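Local coordinates for protein 2-hydroxyisocaproyl-CoA dehydratase activator (PDB 4EHU) that activates (R)-2-hydroxyisocaproyl-CoA dehydratase by passing it one electron from a [4Fe-4S] cluster shared by its homodimer, concomitant with ATP hydrolysis, at residues V25-I30 with K45-T50; M1-L6 with A248-F253; K106-L110 with L200-G205; C82-V87 with L242-L246. One frame throughout, in Å; residues are numbered along the deposited sequence.

Interaction 1: residues V25-I30 with K45-T50; sequences VASETI and KLYGKT
Ala26, which with Val25 forms a classic beta bulge opposite Ile17, meets the last turn of helix 38-50. Its CB lies 3.3 Å from Thr50 CG2, tighter than usual van der Waals contact, and also packs on Leu46 CD2. Thr50 can offer this methyl because its OG1 turns back to Leu46 O, 2.9 Å away, with CG2 anti to the carbonyl carbon. Ser27 takes part through its backbone: its carbonyl receives Lys49 NZ head-on, the Ser27 O to Lys49 NZ distance being 2.7 Å and the angle at oxygen 177°, while Leu46 CD2 rests against Ser27 CA and C. Glu28 rises toward the helix and bends at chi2 (63°), which brings its carboxylate against the aliphatic part of Lys45. Glu28 OE2 comes within 3.0 Å of Lys45 CD, and Glu28 OE1 forms a salt bridge of 2.9 Å with Lys49 NZ, weak as a hydrogen bond. At the end of the strand, Ile30 CD1 touches Lys45 CD. In this edge strand of an actin-fold sheet, one ammonium group thus joins a backbone carbonyl to a carboxylate, and the salt bridge to Lys49, with the charge of Lys45 farther off, probably favours an ionised Glu28.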
loop_
_atom_site.group_PDB
_atom_site.type_symbol
_atom_site.label_atom_id
_atom_site.label_comp_id
_atom_site.label_asym_id
_atom_site.label_seq_id
_atom_site.Cartn_x
_atom_site.Cartn_y
_atom_site.Cartn_z
ATOM N N VAL A 25 10.959 22.275 29.229
ATOM C CA VAL A 25 11.248 23.694 29.038
ATOM C C VAL A 25 11.296 24.055 27.554
ATOM O O VAL A 25 11.329 25.231 27.194
ATOM C CB VAL A 25 12.559 24.136 29.751
ATOM C CG1 VAL A 25 12.419 23.975 31.264
ATOM C CG2 VAL A 25 13.776 23.363 29.232
ATOM N N ALA A 26 11.276 23.043 26.690
ATOM C CA ALA A 26 11.293 23.282 25.252
ATOM C C ALA A 26 10.918 22.021 24.489
ATOM O O ALA A 26 11.201 20.898 24.913
ATOM C CB ALA A 26 12.666 23.781 24.801
ATOM N N SER A 27 10.255 22.217 23.358
ATOM C CA SER A 27 9.940 21.118 22.469
ATOM C C SER A 27 9.858 21.665 21.061
ATOM O O SER A 27 9.667 22.859 20.858
ATOM C CB SER A 27 8.623 20.478 22.865
ATOM O OG SER A 27 7.552 21.392 22.673
ATOM N N GLU A 28 10.017 20.800 20.077
ATOM C CA GLU A 28 10.023 21.265 18.707
ATOM C C GLU A 28 9.792 20.092 17.790
ATOM O O GLU A 28 10.342 19.009 17.995
ATOM C CB GLU A 28 11.353 21.948 18.380
ATOM C CG GLU A 28 11.425 22.544 16.983
ATOM C CD GLU A 28 10.419 23.660 16.767
ATOM O OE1 GLU A 28 10.019 24.304 17.760
ATOM O OE2 GLU A 28 10.023 23.888 15.605
ATOM N N THR A 29 8.961 20.308 16.779
ATOM C CA THR A 29 8.749 19.308 15.755
ATOM C C THR A 29 9.074 19.946 14.418
ATOM O O THR A 29 8.637 21.061 14.136
ATOM C CB THR A 29 7.287 18.820 15.759
ATOM O OG1 THR A 29 6.974 18.281 17.051
ATOM C CG2 THR A 29 7.048 17.755 14.691
ATOM N N ILE A 30 9.866 19.253 13.613
ATOM C CA ILE A 30 10.104 19.659 12.235
ATOM C C ILE A 30 9.658 18.516 11.338
ATOM O O ILE A 30 10.034 17.371 11.570
ATOM C CB ILE A 30 11.594 19.958 11.984
ATOM C CG1 ILE A 30 12.099 21.017 12.967
ATOM C CG2 ILE A 30 11.805 20.405 10.551
ATOM C CD1 ILE A 30 11.603 22.409 12.676
ATOM N N LYS A 45 16.302 24.996 16.992
ATOM C CA LYS A 45 15.132 25.631 17.581
ATOM C C LYS A 45 15.054 25.432 19.089
ATOM O O LYS A 45 14.668 26.344 19.812
ATOM C CB LYS A 45 13.857 25.135 16.908
ATOM C CG LYS A 45 13.745 25.579 15.465
ATOM C CD LYS A 45 12.305 25.828 15.066
ATOM C CE LYS A 45 12.220 26.495 13.705
ATOM N NZ LYS A 45 12.959 27.787 13.676
ATOM N N LEU A 46 15.413 24.246 19.568
ATOM C CA LEU A 46 15.469 24.016 21.006
ATOM C C LEU A 46 16.465 24.960 21.662
ATOM O O LEU A 46 16.174 25.539 22.706
ATOM C CB LEU A 46 15.856 22.572 21.307
ATOM C CG LEU A 46 14.825 21.575 20.778
ATOM C CD1 LEU A 46 15.360 20.164 20.918
ATOM C CD2 LEU A 46 13.493 21.732 21.497
ATOM N N TYR A 47 17.636 25.100 21.047
ATOM C CA TYR A 47 18.697 25.955 21.565
ATOM C C TYR A 47 18.310 27.426 21.489
ATOM O O TYR A 47 18.613 28.202 22.396
ATOM C CB TYR A 47 19.993 25.723 20.786
ATOM C CG TYR A 47 20.641 24.382 21.058
ATOM C CD1 TYR A 47 20.644 23.833 22.336
ATOM C CD2 TYR A 47 21.246 23.665 20.038
ATOM C CE1 TYR A 47 21.239 22.606 22.586
ATOM C CE2 TYR A 47 21.839 22.438 20.278
ATOM C CZ TYR A 47 21.832 21.912 21.552
ATOM O OH TYR A 47 22.430 20.691 21.783
ATOM N N GLY A 48 17.648 27.809 20.405
ATOM C CA GLY A 48 17.209 29.178 20.228
ATOM C C GLY A 48 16.181 29.569 21.272
ATOM O O GLY A 48 16.255 30.647 21.864
ATOM N N LYS A 49 15.221 28.683 21.503
ATOM C CA LYS A 49 14.155 28.935 22.463
ATOM C C LYS A 49 14.707 29.094 23.869
ATOM O O LYS A 49 14.324 30.007 24.599
ATOM C CB LYS A 49 13.154 27.779 22.473
ATOM C CG LYS A 49 12.369 27.583 21.193
ATOM C CD LYS A 49 11.298 26.527 21.401
ATOM C CE LYS A 49 10.712 26.034 20.090
ATOM N NZ LYS A 49 9.334 25.515 20.289
ATOM N N THR A 50 15.600 28.187 24.249
ATOM C CA THR A 50 16.056 28.088 25.630
ATOM C C THR A 50 17.279 28.953 25.908
ATOM O O THR A 50 17.581 29.255 27.061
ATOM C CB THR A 50 16.422 26.641 25.982
ATOM O OG1 THR A 50 17.538 26.229 25.185
ATOM C CG2 THR A 50 15.240 25.703 25.732
#

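Interaction 2: residues M1-L6 with A248-F253; sequences MYTMGL and AALYAF
Thr3 OG1 donates a hydrogen bond to Ala249 O at 2.9 Å, the one such bond between strand and helix here. The hydroxyl arrives tilted 29° from the carbonyl plane, and Phe253 N, the helix's own donor, reaches the same oxygen from the opposite face. With chi1 at 60°, Thr3 directs OG1 to this carbonyl while CG2 lies against Phe253 N and CA; Thr3 CB meets Ala252 CB at 3.6 Å. Further along the strand the bare alpha carbon of Gly5 itself meets the helix backbone: Gly5 CA is 3.5 Å from Ala249 N and 3.6 Å from Ala248 CB. At the other end, Met1 SD makes an oblique Met-aromatic contact, 5.0 Å from the centroid of the Phe253 ring, the two side chains crossing at about a right angle. Outside this shell, Thr3 pairs through its backbone with Leu18 and Met4 with Lys59 and Val61, which hold the strand within its sheet, while Ala248 leans on Cys82 of helix 79-90. Glycine and alanines thus bring helix 243-261 close onto the sheet of this actin-like domain, and the buried threonine hydroxyl is satisfied by a carbonyl that keeps its helical bond.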
loop_
_atom_site.group_PDB
_atom_site.type_symbol
_atom_site.label_atom_id
_atom_site.label_comp_id
_atom_site.label_asym_id
_atom_site.label_seq_id
_atom_site.Cartn_x
_atom_site.Cartn_y
_atom_site.Cartn_z
ATOM N N MET A 1 19.669 20.671 36.228
ATOM C CA MET A 1 20.310 19.983 35.072
ATOM C C MET A 1 19.328 19.963 33.914
ATOM O O MET A 1 18.121 20.028 34.122
ATOM C CB MET A 1 20.679 18.540 35.433
ATOM C CG MET A 1 19.492 17.558 35.308
ATOM S SD MET A 1 20.022 15.840 35.165
ATOM C CE MET A 1 21.092 15.716 36.600
ATOM N N TYR A 2 19.838 19.868 32.693
ATOM C CA TYR A 2 18.970 19.656 31.534
ATOM C C TYR A 2 19.333 18.366 30.836
ATOM O O TYR A 2 20.505 18.018 30.736
ATOM C CB TYR A 2 19.103 20.809 30.542
ATOM C CG TYR A 2 18.696 22.140 31.111
ATOM C CD1 TYR A 2 17.372 22.551 31.074
ATOM C CD2 TYR A 2 19.639 22.987 31.706
ATOM C CE1 TYR A 2 16.988 23.773 31.596
ATOM C CE2 TYR A 2 19.263 24.202 32.226
ATOM C CZ TYR A 2 17.936 24.591 32.172
ATOM O OH TYR A 2 17.559 25.805 32.694
ATOM N N THR A 3 18.327 17.651 30.343
ATOM C CA THR A 3 18.570 16.543 29.430
ATOM C C THR A 3 17.747 16.744 28.163
ATOM O O THR A 3 16.812 17.537 28.146
ATOM C CB THR A 3 18.227 15.199 30.073
ATOM O OG1 THR A 3 16.838 15.173 30.437
ATOM C CG2 THR A 3 19.137 14.973 31.312
ATOM N N MET A 4 18.112 16.040 27.103
ATOM C CA MET A 4 17.429 16.190 25.821
ATOM C C MET A 4 17.063 14.837 25.232
ATOM O O MET A 4 17.835 13.890 25.313
ATOM C CB MET A 4 18.334 16.929 24.836
ATOM C CG MET A 4 17.682 17.208 23.496
ATOM S SD MET A 4 18.720 18.224 22.433
ATOM C CE MET A 4 18.323 19.865 23.032
ATOM N N GLY A 5 15.870 14.773 24.642
ATOM C CA GLY A 5 15.412 13.619 23.884
ATOM C C GLY A 5 15.157 14.017 22.436
ATOM O O GLY A 5 14.578 15.065 22.175
ATOM N N LEU A 6 15.622 13.194 21.503
ATOM C CA LEU A 6 15.375 13.402 20.081
ATOM C C LEU A 6 14.692 12.159 19.544
ATOM O O LEU A 6 15.127 11.053 19.828
ATOM C CB LEU A 6 16.685 13.630 19.326
ATOM C CG LEU A 6 17.425 14.934 19.614
ATOM C CD1 LEU A 6 18.766 14.935 18.894
ATOM C CD2 LEU A 6 16.585 16.133 19.202
ATOM N N ALA A 248 12.604 9.719 25.587
ATOM C CA ALA A 248 14.061 9.789 25.418
ATOM C C ALA A 248 14.694 10.757 26.437
ATOM O O ALA A 248 15.734 10.459 27.041
ATOM C CB ALA A 248 14.421 10.203 23.980
ATOM N N ALA A 249 14.067 11.913 26.645
ATOM C CA ALA A 249 14.613 12.909 27.578
ATOM C C ALA A 249 14.610 12.357 29.008
ATOM O O ALA A 249 15.485 12.661 29.802
ATOM C CB ALA A 249 13.819 14.224 27.495
ATOM N N LEU A 250 13.628 11.522 29.320
ATOM C CA LEU A 250 13.517 10.928 30.644
ATOM C C LEU A 250 14.566 9.831 30.828
ATOM O O LEU A 250 15.157 9.708 31.908
ATOM C CB LEU A 250 12.111 10.359 30.853
ATOM C CG LEU A 250 11.054 11.419 31.132
ATOM C CD1 LEU A 250 9.648 10.863 30.822
ATOM C CD2 LEU A 250 11.153 11.876 32.577
ATOM N N TYR A 251 14.811 9.035 29.792
ATOM C CA TYR A 251 15.897 8.063 29.868
ATOM C C TYR A 251 17.219 8.802 29.969
ATOM O O TYR A 251 18.149 8.312 30.587
ATOM C CB TYR A 251 15.930 7.120 28.672
ATOM C CG TYR A 251 14.910 6.028 28.785
ATOM C CD1 TYR A 251 14.932 5.145 29.854
ATOM C CD2 TYR A 251 13.907 5.888 27.834
ATOM C CE1 TYR A 251 13.989 4.170 29.984
ATOM C CE2 TYR A 251 12.984 4.903 27.940
ATOM C CZ TYR A 251 13.012 4.045 29.019
ATOM O OH TYR A 251 12.061 3.054 29.125
ATOM N N ALA A 252 17.297 9.977 29.359
ATOM C CA ALA A 252 18.526 10.774 29.431
ATOM C C ALA A 252 18.741 11.258 30.860
ATOM O O ALA A 252 19.872 11.289 31.355
ATOM C CB ALA A 252 18.440 11.951 28.465
ATOM N N PHE A 253 17.655 11.660 31.510
ATOM C CA PHE A 253 17.680 12.031 32.910
ATOM C C PHE A 253 18.125 10.843 33.757
ATOM O O PHE A 253 18.946 11.018 34.661
ATOM C CB PHE A 253 16.300 12.537 33.348
ATOM C CG PHE A 253 16.181 12.789 34.833
ATOM C CD1 PHE A 253 16.724 13.934 35.410
ATOM C CD2 PHE A 253 15.505 11.893 35.643
ATOM C CE1 PHE A 253 16.600 14.172 36.760
ATOM C CE2 PHE A 253 15.378 12.123 37.001
ATOM C CZ PHE A 253 15.922 13.269 37.560
#

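Interaction 3: residues K106-L110 with L200-G205; sequences KVLKL and LVKRIG
Lys109 NZ lies 2.9 Å from Gly205 O and 3.5 Å from Ile204 O, so the amine is close to the carbonyls of the last residue of helix 182-204 and of the glycine that follows it. Its CG leaves anti to the backbone N (chi1 173°), and later bends at chi3 and chi4 bring the amine round to the helix end. On the way, Lys109 CB passes 3.7 Å from Ile204 CG2, with the two side chains running past each other in opposite directions. A positively charged group placed here would probably be favoured by the helix dipole. Gly205, with positive phi, ends the helix there. Two residues earlier on the strand, Val107 divides its two methyls among three helix residues. Val107 CG1 meets Ile204 CD1 at 3.6 Å, and that Ile204 CD1 methyl also reaches Val107 O at 3.3 Å; Val107 CG2 touches both Leu200 CB, at 3.9 Å, and Val201 CG2. The strand and helix run nearly parallel, 24° apart, with axes 8.9 Å from each other. Strand 105-110 is held between strands 96-100 and 116-122 of the second five-stranded actin-type sheet, and helix 182-204 lies against it, Ile204 also packing on Leu120 and Val201 on Ile98.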
loop_
_atom_site.group_PDB
_atom_site.type_symbol
_atom_site.label_atom_id
_atom_site.label_comp_id
_atom_site.label_asym_id
_atom_site.label_seq_id
_atom_site.Cartn_x
_atom_site.Cartn_y
_atom_site.Cartn_z
ATOM N N LYS A 106 1.935 1.363 15.674
ATOM C CA LYS A 106 2.373 0.444 16.695
ATOM C C LYS A 106 1.350 0.381 17.795
ATOM O O LYS A 106 0.826 1.416 18.222
ATOM C CB LYS A 106 3.696 0.936 17.288
ATOM C CG LYS A 106 4.869 0.891 16.302
ATOM C CD LYS A 106 6.118 1.465 16.980
ATOM C CE LYS A 106 7.388 0.966 16.274
ATOM N NZ LYS A 106 7.639 1.683 14.989
ATOM N N VAL A 107 1.065 -0.820 18.273
ATOM C CA VAL A 107 0.206 -0.971 19.427
ATOM C C VAL A 107 0.939 -1.713 20.524
ATOM O O VAL A 107 1.412 -2.847 20.331
ATOM C CB VAL A 107 -1.101 -1.699 19.081
ATOM C CG1 VAL A 107 -1.969 -1.824 20.324
ATOM C CG2 VAL A 107 -1.840 -0.940 17.989
ATOM N N LEU A 108 1.058 -1.048 21.665
ATOM C CA LEU A 108 1.804 -1.564 22.797
ATOM C C LEU A 108 0.835 -1.905 23.892
ATOM O O LEU A 108 -0.053 -1.083 24.243
ATOM C CB LEU A 108 2.760 -0.488 23.344
ATOM C CG LEU A 108 4.010 -0.131 22.538
ATOM C CD1 LEU A 108 3.668 0.566 21.231
ATOM C CD2 LEU A 108 4.910 0.771 23.427
ATOM N N LYS A 109 0.999 -3.083 24.467
ATOM C CA LYS A 109 0.289 -3.429 25.679
ATOM C C LYS A 109 1.301 -3.425 26.806
ATOM O O LYS A 109 2.366 -4.025 26.695
ATOM C CB LYS A 109 -0.377 -4.805 25.566
ATOM C CG LYS A 109 -0.988 -5.282 26.866
ATOM C CD LYS A 109 -1.745 -6.594 26.690
ATOM C CE LYS A 109 -2.953 -6.678 27.600
ATOM N NZ LYS A 109 -4.210 -6.316 26.887
ATOM N N LEU A 110 0.982 -2.731 27.890
ATOM C CA LEU A 110 1.910 -2.602 29.010
ATOM C C LEU A 110 1.360 -3.315 30.234
ATOM O O LEU A 110 0.140 -3.406 30.405
ATOM C CB LEU A 110 2.096 -1.125 29.380
ATOM C CG LEU A 110 2.488 -0.200 28.231
ATOM C CD1 LEU A 110 2.668 1.236 28.753
ATOM C CD2 LEU A 110 3.761 -0.698 27.555
ATOM N N LEU A 200 -5.665 -4.132 14.906
ATOM C CA LEU A 200 -4.478 -4.479 15.699
ATOM C C LEU A 200 -4.801 -4.395 17.182
ATOM O O LEU A 200 -4.453 -5.285 17.964
ATOM C CB LEU A 200 -3.308 -3.533 15.428
ATOM C CG LEU A 200 -2.777 -3.426 14.017
ATOM C CD1 LEU A 200 -1.571 -2.503 14.054
ATOM C CD2 LEU A 200 -2.407 -4.810 13.486
ATOM N N VAL A 201 -5.470 -3.312 17.582
ATOM C CA VAL A 201 -5.835 -3.152 18.974
ATOM C C VAL A 201 -6.702 -4.301 19.465
ATOM O O VAL A 201 -6.498 -4.824 20.553
ATOM C CB VAL A 201 -6.617 -1.822 19.178
ATOM C CG1 VAL A 201 -7.097 -1.707 20.605
ATOM C CG2 VAL A 201 -5.730 -0.655 18.808
ATOM N N LYS A 202 -7.703 -4.683 18.672
ATOM C CA LYS A 202 -8.593 -5.768 19.059
ATOM C C LYS A 202 -7.845 -7.103 19.171
ATOM O O LYS A 202 -8.127 -7.921 20.042
ATOM C CB LYS A 202 -9.750 -5.847 18.064
ATOM C CG LYS A 202 -10.660 -4.604 18.162
ATOM C CD LYS A 202 -11.803 -4.637 17.132
ATOM C CE LYS A 202 -12.699 -3.409 17.267
ATOM N NZ LYS A 202 -13.836 -3.360 16.302
ATOM N N ARG A 203 -6.873 -7.310 18.300
ATOM C CA ARG A 203 -6.038 -8.517 18.380
ATOM C C ARG A 203 -5.260 -8.585 19.697
ATOM O O ARG A 203 -5.160 -9.654 20.316
ATOM C CB ARG A 203 -5.115 -8.591 17.158
ATOM C CG ARG A 203 -5.817 -9.023 15.869
ATOM C CD ARG A 203 -4.943 -8.784 14.627
ATOM N NE ARG A 203 -3.713 -9.576 14.657
ATOM C CZ ARG A 203 -2.650 -9.352 13.885
ATOM N NH1 ARG A 203 -1.568 -10.126 13.986
ATOM N NH2 ARG A 203 -2.661 -8.352 13.016
ATOM N N ILE A 204 -4.713 -7.456 20.139
ATOM C CA ILE A 204 -3.940 -7.414 21.379
ATOM C C ILE A 204 -4.849 -7.430 22.598
ATOM O O ILE A 204 -4.423 -7.795 23.698
ATOM C CB ILE A 204 -3.051 -6.169 21.429
ATOM C CG1 ILE A 204 -1.771 -6.417 20.637
ATOM C CG2 ILE A 204 -2.673 -5.841 22.859
ATOM C CD1 ILE A 204 -0.833 -5.247 20.604
ATOM N N GLY A 205 -6.100 -7.019 22.406
ATOM C CA GLY A 205 -7.030 -6.917 23.514
ATOM C C GLY A 205 -6.945 -5.552 24.167
ATOM O O GLY A 205 -5.950 -5.222 24.814
#

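Interaction 4: residues C82-V87 with L242-L246; sequences CHARGV and LTGAL
His83 lays its ring against Thr243 and Gly244 at the start of helix 243-261. From CB, where chi1 of -81° sets CG anti to the carbonyl carbon, the chain swings toward the neighbouring helix, and CG comes 4.1 Å from Gly244 CA. The next atom, ND1, makes the polar contact: His83 ND1 and Thr243 OG1 share a hydrogen bond of 2.8 Å, bent to 146°, in which either could be the donor. The hydroxyl lies at the ring's edge, in its plane. Beyond it, CE1 meets both Thr243 OG1 and Gly244 N, each at 3.4 Å, while NE2 is near Gly244 CA. That alpha carbon sits over one face of the ring in a CH-pi contact, 3.8 Å from the centroid and offset toward the rim. The hydroxyl at the edge and the CH on the face together limit how the imidazole can turn.

Here two helices associated with the two sheets of the actin-type ATPase fold meet beside its nucleotide site: the side chain of His83 is about 4 Å from a bound magnesium ion and about 6 Å from the ATP analogue. Thr243 follows closely on Gln241, which binds ATP, and its OG1 also makes a weak hydrogen bond with Pro240 O. Glycines let the backbones come together. Gly86 CA gives a CH...O contact to Thr243 O at 3.5 Å, nearly straight at 166°, and Cys82 CB touches Gly244 O. Thr243 CG2 packs against Val87 CG2, and Leu246 CD2 lies near Gly86 O.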
loop_
_atom_site.group_PDB
_atom_site.type_symbol
_atom_site.label_atom_id
_atom_site.label_comp_id
_atom_site.label_asym_id
_atom_site.label_seq_id
_atom_site.Cartn_x
_atom_site.Cartn_y
_atom_site.Cartn_z
ATOM N N CYS A 82 10.713 4.405 24.554
ATOM C CA CYS A 82 10.596 5.842 24.719
ATOM C C CYS A 82 9.130 6.298 24.717
ATOM O O CYS A 82 8.763 7.111 25.554
ATOM C CB CYS A 82 11.405 6.598 23.675
ATOM S SG CYS A 82 13.210 6.449 23.947
ATOM N N HIS A 83 8.291 5.799 23.814
ATOM C CA HIS A 83 6.883 6.214 23.874
ATOM C C HIS A 83 6.223 5.748 25.165
ATOM O O HIS A 83 5.463 6.483 25.760
ATOM C CB HIS A 83 6.089 5.700 22.671
ATOM C CG HIS A 83 6.256 6.533 21.440
ATOM N ND1 HIS A 83 5.789 7.824 21.346
ATOM C CD2 HIS A 83 6.788 6.234 20.231
ATOM C CE1 HIS A 83 6.049 8.300 20.140
ATOM N NE2 HIS A 83 6.671 7.359 19.448
ATOM N N ALA A 84 6.511 4.528 25.608
ATOM C CA ALA A 84 5.919 4.059 26.858
ATOM C C ALA A 84 6.355 4.934 28.032
ATOM O O ALA A 84 5.521 5.300 28.866
ATOM C CB ALA A 84 6.279 2.609 27.119
ATOM N N ARG A 85 7.640 5.280 28.087
ATOM C CA ARG A 85 8.154 6.087 29.189
ATOM C C ARG A 85 7.519 7.470 29.173
ATOM O O ARG A 85 7.118 8.000 30.223
ATOM C CB ARG A 85 9.683 6.188 29.052
ATOM C CG ARG A 85 10.360 7.017 30.158
ATOM C CD ARG A 85 10.215 6.359 31.523
ATOM N NE ARG A 85 10.794 7.187 32.587
ATOM C CZ ARG A 85 12.093 7.269 32.839
ATOM N NH1 ARG A 85 12.952 6.565 32.112
ATOM N NH2 ARG A 85 12.539 8.053 33.827
ATOM N N GLY A 86 7.441 8.061 27.983
ATOM C CA GLY A 86 6.846 9.377 27.819
ATOM C C GLY A 86 5.369 9.390 28.210
ATOM O O GLY A 86 4.924 10.253 28.987
ATOM N N VAL A 87 4.618 8.420 27.711
ATOM C CA VAL A 87 3.199 8.344 28.034
ATOM C C VAL A 87 3.008 8.118 29.539
ATOM O O VAL A 87 2.177 8.763 30.155
ATOM C CB VAL A 87 2.512 7.226 27.237
ATOM C CG1 VAL A 87 1.108 6.968 27.771
ATOM C CG2 VAL A 87 2.476 7.600 25.771
ATOM N N LEU A 242 5.053 14.204 20.517
ATOM C CA LEU A 242 6.314 14.399 21.228
ATOM C C LEU A 242 6.598 13.382 22.332
ATOM O O LEU A 242 7.602 13.531 23.050
ATOM C CB LEU A 242 6.314 15.800 21.850
ATOM C CG LEU A 242 6.552 16.948 20.865
ATOM C CD1 LEU A 242 6.012 18.255 21.427
ATOM C CD2 LEU A 242 8.039 17.072 20.511
ATOM N N THR A 243 5.751 12.367 22.494
ATOM C CA THR A 243 5.930 11.463 23.632
ATOM C C THR A 243 7.199 10.627 23.523
ATOM O O THR A 243 7.781 10.233 24.548
ATOM C CB THR A 243 4.733 10.521 23.823
ATOM O OG1 THR A 243 4.389 9.924 22.575
ATOM C CG2 THR A 243 3.504 11.314 24.338
ATOM N N GLY A 244 7.625 10.371 22.291
ATOM C CA GLY A 244 8.847 9.601 22.071
ATOM C C GLY A 244 10.049 10.429 22.508
ATOM O O GLY A 244 10.973 9.935 23.167
ATOM N N ALA A 245 10.063 11.694 22.114
ATOM C CA ALA A 245 11.154 12.590 22.511
ATOM C C ALA A 245 11.160 12.823 24.017
ATOM O O ALA A 245 12.228 12.924 24.638
ATOM C CB ALA A 245 11.054 13.913 21.768
ATOM N N LEU A 246 9.972 12.922 24.609
ATOM C CA LEU A 246 9.871 13.064 26.058
ATOM C C LEU A 246 10.418 11.827 26.752
ATOM O O LEU A 246 11.176 11.944 27.720
ATOM C CB LEU A 246 8.411 13.287 26.457
ATOM C CG LEU A 246 8.166 13.360 27.955
ATOM C CD1 LEU A 246 8.976 14.500 28.573
ATOM C CD2 LEU A 246 6.664 13.586 28.183
#

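How the interactions relate
From the N terminus, strand 2-8 opens the widest loop, which interaction 2 closes only when helix 243-261 returns to pack against the first sheet. The other three contacts all nest inside it. Interaction 1 closes first, a short loop joining edge strand 23-30 to helix 38-50, and it touches interaction 2 where Leu46 packs on Met4. Next, helix 79-90 opens interaction 4, whose loop encloses interaction 3, the strand-to-helix contact of the second sheet. Interaction 3 closes at the end of helix 182-204, and interaction 4 at the start of helix 243-261, just before interaction 2. That shared helix links the first sheet to helix 79-90, and Leu242 reaches Ser27 of interaction 1.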